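Local coordinates for protein omega transaminase (Pseudomonas sp., PDB 5LHA) that transfers amino groups between amines and keto compounds using a pyridoxal phosphate cofactor, probably as a beta-alanine–pyruvate-type class-III aminotransferase, at residues R411-V423 / L445-C457. Sequence-based numbering, arbitrary orientation.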
ATOM      1  N   ARG A 411      21.238  34.241  -3.841  1.00 36.68           N
ATOM      2  CA  ARG A 411      21.955  35.484  -4.116  1.00 36.94           C
ATOM      3  C   ARG A 411      23.176  35.617  -3.220  1.00 35.01           C
ATOM      4  O   ARG A 411      24.249  36.037  -3.676  1.00 32.90           O
ATOM      5  CB  ARG A 411      21.033  36.689  -3.940  1.00 38.76           C
ATOM      6  CG  ARG A 411      20.076  36.903  -5.093  1.00 41.45           C
ATOM      7  CD  ARG A 411      19.479  38.295  -5.075  1.00 45.24           C
ATOM      8  NE  ARG A 411      18.875  38.651  -3.791  1.00 48.43           N
ATOM      9  CZ  ARG A 411      17.607  38.414  -3.462  1.00 48.92           C
ATOM     10  NH1 ARG A 411      16.798  37.803  -4.318  1.00 48.58           N
ATOM     11  NH2 ARG A 411      17.144  38.791  -2.276  1.00 49.24           N
ATOM     12  N   ILE A 412      23.024  35.278  -1.937  1.00 34.19           N
ATOM     13  CA  ILE A 412      24.168  35.229  -1.034  1.00 35.05           C
ATOM     14  C   ILE A 412      25.194  34.226  -1.546  1.00 39.20           C
ATOM     15  O   ILE A 412      26.401  34.496  -1.556  1.00 38.31           O
ATOM     16  CB  ILE A 412      23.695  34.900   0.394  1.00 32.61           C
ATOM     17  CG1 ILE A 412      22.913  36.082   0.967  1.00 31.71           C
ATOM     18  CG2 ILE A 412      24.861  34.535   1.283  1.00 32.19           C
ATOM     19  CD1 ILE A 412      21.992  35.712   2.116  1.00 31.52           C
ATOM     20  N   ALA A 413      24.723  33.063  -2.000  1.00 45.21           N
ATOM     21  CA  ALA A 413      25.621  32.055  -2.544  1.00 52.32           C
ATOM     22  C   ALA A 413      26.393  32.585  -3.744  1.00 62.92           C
ATOM     23  O   ALA A 413      27.606  32.367  -3.852  1.00 67.48           O
ATOM     24  CB  ALA A 413      24.828  30.809  -2.931  1.00 50.78           C
ATOM     25  N   ASP A 414      25.714  33.289  -4.653  1.00 69.59           N
ATOM     26  CA  ASP A 414      26.410  33.820  -5.821  1.00 71.96           C
ATOM     27  C   ASP A 414      27.504  34.794  -5.410  1.00 71.14           C
ATOM     28  O   ASP A 414      28.624  34.732  -5.932  1.00 71.38           O
ATOM     29  CB  ASP A 414      25.426  34.492  -6.777  1.00 75.28           C
ATOM     30  CG  ASP A 414      24.501  33.503  -7.447  1.00 77.45           C
ATOM     31  OD1 ASP A 414      24.566  32.307  -7.101  1.00 77.36           O
ATOM     32  OD2 ASP A 414      23.714  33.920  -8.326  1.00 79.11           O
ATOM     33  N   GLU A 415      27.211  35.676  -4.448  1.00 64.42           N
ATOM     34  CA  GLU A 415      28.194  36.682  -4.062  1.00 56.52           C
ATOM     35  C   GLU A 415      29.387  36.035  -3.370  1.00 48.31           C
ATOM     36  O   GLU A 415      30.527  36.491  -3.527  1.00 46.12           O
ATOM     37  CB  GLU A 415      27.553  37.743  -3.168  1.00 54.71           C
ATOM     38  CG  GLU A 415      28.468  38.924  -2.929  1.00 51.29           C
ATOM     39  CD  GLU A 415      28.680  39.771  -4.179  1.00 49.19           C
ATOM     40  OE1 GLU A 415      27.923  39.602  -5.163  1.00 48.03           O
ATOM     41  OE2 GLU A 415      29.643  40.568  -4.199  1.00 49.19           O
ATOM     42  N   ALA A 416      29.138  34.987  -2.581  1.00 41.78           N
ATOM     43  CA  ALA A 416      30.224  34.176  -2.042  1.00 35.52           C
ATOM     44  C   ALA A 416      31.103  33.608  -3.152  1.00 33.64           C
ATOM     45  O   ALA A 416      32.330  33.582  -3.027  1.00 34.28           O
ATOM     46  CB  ALA A 416      29.655  33.047  -1.181  1.00 33.46           C
ATOM     47  N   ARG A 417      30.485  33.101  -4.222  1.00 33.12           N
ATOM     48  CA  ARG A 417      31.247  32.567  -5.349  1.00 35.18           C
ATOM     49  C   ARG A 417      32.087  33.652  -6.008  1.00 37.89           C
ATOM     50  O   ARG A 417      33.280  33.460  -6.270  1.00 39.23           O
ATOM     51  CB  ARG A 417      30.298  31.932  -6.367  1.00 34.72           C
ATOM     52  CG  ARG A 417      30.930  31.570  -7.701  1.00 32.89           C
ATOM     53  CD  ARG A 417      29.887  30.976  -8.636  1.00 31.91           C
ATOM     54  NE  ARG A 417      28.856  31.949  -8.982  1.00 32.92           N
ATOM     55  CZ  ARG A 417      28.990  32.872  -9.929  1.00 36.28           C
ATOM     56  NH1 ARG A 417      30.107  32.944 -10.633  1.00 37.01           N
ATOM     57  NH2 ARG A 417      28.006  33.727 -10.182  1.00 39.33           N
ATOM     58  N   ARG A 418      31.475  34.809  -6.282  1.00 39.32           N
ATOM     59  CA  ARG A 418      32.222  35.918  -6.860  1.00 40.90           C
ATOM     60  C   ARG A 418      33.417  36.284  -5.994  1.00 42.36           C
ATOM     61  O   ARG A 418      34.447  36.730  -6.512  1.00 42.92           O
ATOM     62  CB  ARG A 418      31.303  37.124  -7.060  1.00 42.19           C
ATOM     63  CG  ARG A 418      30.281  36.920  -8.170  1.00 42.35           C
ATOM     64  CD  ARG A 418      29.476  38.181  -8.467  1.00 43.60           C
ATOM     65  NE  ARG A 418      28.241  37.833  -9.165  1.00 42.65           N
ATOM     66  CZ  ARG A 418      27.068  37.664  -8.564  1.00 42.16           C
ATOM     67  NH1 ARG A 418      26.955  37.837  -7.252  1.00 41.27           N
ATOM     68  NH2 ARG A 418      26.001  37.329  -9.276  1.00 42.35           N
ATOM     69  N   ALA A 419      33.305  36.084  -4.681  1.00 44.35           N
ATOM     70  CA  ALA A 419      34.423  36.276  -3.767  1.00 46.15           C
ATOM     71  C   ALA A 419      35.348  35.066  -3.708  1.00 48.34           C
ATOM     72  O   ALA A 419      36.291  35.069  -2.909  1.00 50.75           O
ATOM     73  CB  ALA A 419      33.908  36.600  -2.361  1.00 45.52           C
ATOM     74  N   GLY A 420      35.107  34.044  -4.529  1.00 45.09           N
ATOM     75  CA  GLY A 420      36.049  32.958  -4.707  1.00 42.93           C
ATOM     76  C   GLY A 420      35.765  31.676  -3.954  1.00 38.75           C
ATOM     77  O   GLY A 420      36.668  30.843  -3.839  1.00 37.56           O
ATOM     78  N   VAL A 421      34.556  31.493  -3.423  1.00 35.42           N
ATOM     79  CA  VAL A 421      34.235  30.301  -2.640  1.00 31.75           C
ATOM     80  C   VAL A 421      32.845  29.813  -3.031  1.00 27.12           C
ATOM     81  O   VAL A 421      31.857  30.530  -2.842  1.00 23.93           O
ATOM     82  CB  VAL A 421      34.291  30.560  -1.123  1.00 32.60           C
ATOM     83  CG1 VAL A 421      33.896  29.312  -0.369  1.00 32.09           C
ATOM     84  CG2 VAL A 421      35.674  30.991  -0.701  1.00 33.86           C
ATOM     85  N   LEU A 422      32.762  28.593  -3.553  1.00 26.28           N
ATOM     86  CA  LEU A 422      31.480  27.990  -3.900  1.00 25.17           C
ATOM     87  C   LEU A 422      30.882  27.316  -2.672  1.00 24.92           C
ATOM     88  O   LEU A 422      31.523  26.464  -2.055  1.00 24.69           O
ATOM     89  CB  LEU A 422      31.626  26.972  -5.030  1.00 22.68           C
ATOM     90  CG  LEU A 422      30.286  26.396  -5.507  1.00 21.95           C
ATOM     91  CD1 LEU A 422      29.340  27.488  -5.995  1.00 18.40           C
ATOM     92  CD2 LEU A 422      30.472  25.331  -6.570  1.00 22.90           C
ATOM     93  N   VAL A 423      29.670  27.732  -2.297  1.00 27.21           N
ATOM     94  CA  VAL A 423      28.901  27.127  -1.215  1.00 28.59           C
ATOM     95  C   VAL A 423      27.525  26.765  -1.765  1.00 31.58           C
ATOM     96  O   VAL A 423      27.175  27.109  -2.897  1.00 31.08           O
ATOM     97  CB  VAL A 423      28.787  28.044   0.018  1.00 29.13           C
ATOM     98  CG1 VAL A 423      30.173  28.353   0.558  1.00 30.62           C
ATOM     99  CG2 VAL A 423      28.068  29.320  -0.346  1.00 31.13           C
ATOM    100  N   LEU A 445      39.647  31.660   4.257  1.00 31.76           N
ATOM    101  CA  LEU A 445      39.133  32.148   2.977  1.00 31.14           C
ATOM    102  C   LEU A 445      37.622  31.991   2.890  1.00 30.63           C
ATOM    103  O   LEU A 445      36.927  32.869   2.364  1.00 32.13           O
ATOM    104  CB  LEU A 445      39.813  31.414   1.820  1.00 30.28           C
ATOM    105  CG  LEU A 445      39.173  31.586   0.438  1.00 32.22           C
ATOM    106  CD1 LEU A 445      39.102  33.053   0.023  1.00 33.43           C
ATOM    107  CD2 LEU A 445      39.924  30.774  -0.606  1.00 32.79           C
ATOM    108  N   MET A 446      37.096  30.876   3.399  1.00 28.53           N
ATOM    109  CA  MET A 446      35.654  30.661   3.394  1.00 29.35           C
ATOM    110  C   MET A 446      34.942  31.650   4.306  1.00 28.12           C
ATOM    111  O   MET A 446      33.858  32.139   3.975  1.00 30.62           O
ATOM    112  CB  MET A 446      35.365  29.228   3.793  1.00 30.78           C
ATOM    113  CG  MET A 446      35.881  28.273   2.752  1.00 31.25           C
ATOM    114  SD  MET A 446      35.380  26.600   3.099  1.00 31.85           S
ATOM    115  CE  MET A 446      33.650  26.673   2.649  1.00 30.84           C
ATOM    116  N   VAL A 447      35.522  31.932   5.469  1.00 26.53           N
ATOM    117  CA  VAL A 447      34.961  32.936   6.366  1.00 25.87           C
ATOM    118  C   VAL A 447      34.873  34.284   5.664  1.00 28.60           C
ATOM    119  O   VAL A 447      33.836  34.959   5.696  1.00 30.32           O
ATOM    120  CB  VAL A 447      35.814  33.028   7.644  1.00 24.60           C
ATOM    121  CG1 VAL A 447      35.412  34.234   8.485  1.00 25.08           C
ATOM    122  CG2 VAL A 447      35.672  31.759   8.441  1.00 23.87           C
ATOM    123  N   SER A 448      35.959  34.688   5.008  1.00 28.87           N
ATOM    124  CA  SER A 448      36.007  36.005   4.380  1.00 30.52           C
ATOM    125  C   SER A 448      34.979  36.146   3.264  1.00 29.76           C
ATOM    126  O   SER A 448      34.426  37.232   3.064  1.00 22.88           O
ATOM    127  CB  SER A 448      37.411  36.271   3.839  1.00 30.79           C
ATOM    128  OG  SER A 448      38.356  36.301   4.891  1.00 31.00           O
ATOM    129  N   ALA A 449      34.754  35.077   2.492  1.00 28.69           N
ATOM    130  CA  ALA A 449      33.843  35.173   1.353  1.00 28.95           C
ATOM    131  C   ALA A 449      32.387  35.265   1.796  1.00 28.86           C
ATOM    132  O   ALA A 449      31.591  35.985   1.179  1.00 31.26           O
ATOM    133  CB  ALA A 449      34.043  33.985   0.411  1.00 29.79           C
ATOM    134  N   LEU A 450      32.019  34.549   2.860  1.00 27.40           N
ATOM    135  CA  LEU A 450      30.657  34.647   3.380  1.00 30.49           C
ATOM    136  C   LEU A 450      30.408  36.004   4.030  1.00 33.28           C
ATOM    137  O   LEU A 450      29.321  36.577   3.882  1.00 33.88           O
ATOM    138  CB  LEU A 450      30.381  33.505   4.356  1.00 29.79           C
ATOM    139  CG  LEU A 450      30.342  32.149   3.642  1.00 26.65           C
ATOM    140  CD1 LEU A 450      30.546  30.987   4.607  1.00 25.73           C
ATOM    141  CD2 LEU A 450      29.040  32.003   2.861  1.00 23.68           C
ATOM    142  N   GLU A 451      31.388  36.514   4.780  1.00 34.10           N
ATOM    143  CA  GLU A 451      31.291  37.863   5.324  1.00 35.88           C
ATOM    144  C   GLU A 451      31.017  38.879   4.216  1.00 35.96           C
ATOM    145  O   GLU A 451      30.152  39.755   4.354  1.00 36.65           O
ATOM    146  CB  GLU A 451      32.586  38.211   6.058  1.00 39.06           C
ATOM    147  CG  GLU A 451      32.820  37.457   7.362  1.00 41.45           C
ATOM    148  CD  GLU A 451      34.094  37.910   8.069  1.00 43.54           C
ATOM    149  OE1 GLU A 451      34.995  38.445   7.388  1.00 43.58           O
ATOM    150  OE2 GLU A 451      34.197  37.738   9.307  1.00 44.86           O
ATOM    151  N   ALA A 452      31.742  38.763   3.098  1.00 34.41           N
ATOM    152  CA  ALA A 452      31.494  39.635   1.953  1.00 34.92           C
ATOM    153  C   ALA A 452      30.097  39.428   1.378  1.00 35.41           C
ATOM    154  O   ALA A 452      29.409  40.398   1.035  1.00 34.87           O
ATOM    155  CB  ALA A 452      32.553  39.397   0.879  1.00 34.46           C
ATOM    156  N   ALA A 453      29.660  38.170   1.267  1.00 34.51           N
ATOM    157  CA  ALA A 453      28.359  37.886   0.668  1.00 30.65           C
ATOM    158  C   ALA A 453      27.221  38.467   1.499  1.00 31.59           C
ATOM    159  O   ALA A 453      26.228  38.958   0.947  1.00 30.32           O
ATOM    160  CB  ALA A 453      28.188  36.380   0.480  1.00 26.70           C
ATOM    161  N   PHE A 454      27.327  38.390   2.829  1.00 33.21           N
ATOM    162  CA  PHE A 454      26.281  38.940   3.682  1.00 34.13           C
ATOM    163  C   PHE A 454      26.341  40.455   3.760  1.00 37.74           C
ATOM    164  O   PHE A 454      25.306  41.095   3.964  1.00 40.28           O
ATOM    165  CB  PHE A 454      26.367  38.345   5.086  1.00 32.76           C
ATOM    166  CG  PHE A 454      25.848  36.957   5.167  1.00 34.33           C
ATOM    167  CD1 PHE A 454      24.485  36.719   5.211  1.00 35.78           C
ATOM    168  CD2 PHE A 454      26.713  35.885   5.172  1.00 35.13           C
ATOM    169  CE1 PHE A 454      24.005  35.439   5.273  1.00 36.86           C
ATOM    170  CE2 PHE A 454      26.238  34.606   5.228  1.00 35.54           C
ATOM    171  CZ  PHE A 454      24.886  34.379   5.280  1.00 36.77           C
ATOM    172  N   ALA A 455      27.531  41.047   3.627  1.00 38.26           N
ATOM    173  CA  ALA A 455      27.605  42.499   3.503  1.00 40.12           C
ATOM    174  C   ALA A 455      26.896  42.961   2.240  1.00 39.49           C
ATOM    175  O   ALA A 455      26.226  44.000   2.234  1.00 40.30           O
ATOM    176  CB  ALA A 455      29.062  42.961   3.500  1.00 40.44           C
ATOM    177  N   ARG A 456      27.015  42.180   1.170  1.00 38.91           N
ATOM    178  CA  ARG A 456      26.367  42.490  -0.093  1.00 40.34           C
ATOM    179  C   ARG A 456      24.875  42.180  -0.045  1.00 41.87           C
ATOM    180  O   ARG A 456      24.040  43.061  -0.290  1.00 42.75           O
ATOM    181  CB  ARG A 456      27.054  41.705  -1.210  1.00 40.09           C
ATOM    182  CG  ARG A 456      26.643  42.088  -2.604  1.00 40.54           C
ATOM    183  CD  ARG A 456      26.871  43.554  -2.840  1.00 42.22           C
ATOM    184  NE  ARG A 456      26.898  43.871  -4.260  1.00 44.34           N
ATOM    185  CZ  ARG A 456      27.994  44.228  -4.919  1.00 47.04           C
ATOM    186  NH1 ARG A 456      29.152  44.317  -4.276  1.00 47.94           N
ATOM    187  NH2 ARG A 456      27.927  44.509  -6.216  1.00 48.05           N
ATOM    188  N   CYS A 457      24.519  40.938   0.292  1.00 41.10           N
ATOM    189  CA  CYS A 457      23.162  40.443   0.101  1.00 40.29           C
ATOM    190  C   CYS A 457      22.478  40.007   1.393  1.00 39.53           C
ATOM    191  O   CYS A 457      21.421  39.371   1.334  1.00 38.02           O
ATOM    192  CB  CYS A 457      23.175  39.283  -0.898  1.00 41.14           C
ATOM    193  SG  CYS A 457      24.024  39.670  -2.452  1.00 43.62           S
TER
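One face of the Phe454 ring carries Ile412, whose CG2 stands over the ring face, 4.1 Å from the centroid, a CH-pi contact, while Ile412 CD1 reaches the ring atom CE1. The Arg456 guanidinium likewise has Glu415 OE2 over one face; the two planar groups are 29° apart. With OE2 well out of the guanidinium plane and 3.8 Å from Arg456 NH1, this is a long salt bridge of charges without a directed N-H. These contacts join helices 408-418 and 440-457, packed beside the mixed sheet that contains strand 421-426 in this fold type I aminotransferase. The axes of segments 411-418 and 445-457 approach to 7.9 Å, with 130° between their N-to-C directions, and the close fit rests on alanines: Ala453 CB lies 3.3 Å from Ile412 O and Ala419 CB 3.8 Å from Ala449 CB. Glu415 is a knob in the hole formed by Ala452, Ala453, Arg456 and Cys457. Its CG extends anti to the backbone N (chi1 -171°), across the CB and CG of Arg456, and its OE1 pairs with Arg418 NH1 through a salt bridge containing a weak hydrogen bond. Replacing this glutamate by an alanine is likely to leave Arg418 and Arg456 without their shared carboxylate and to open a gap beside the CB and CG of Arg456. Beyond the helix end, Gly420 completes a Schellman motif with positive phi, and the chain turns into the strand. There Val421 divides its branches: CG1 meets Met446 CG, whereas CG2 packs 3.6 Å from Ala449 CB and 3.7 Å from Leu445 CG.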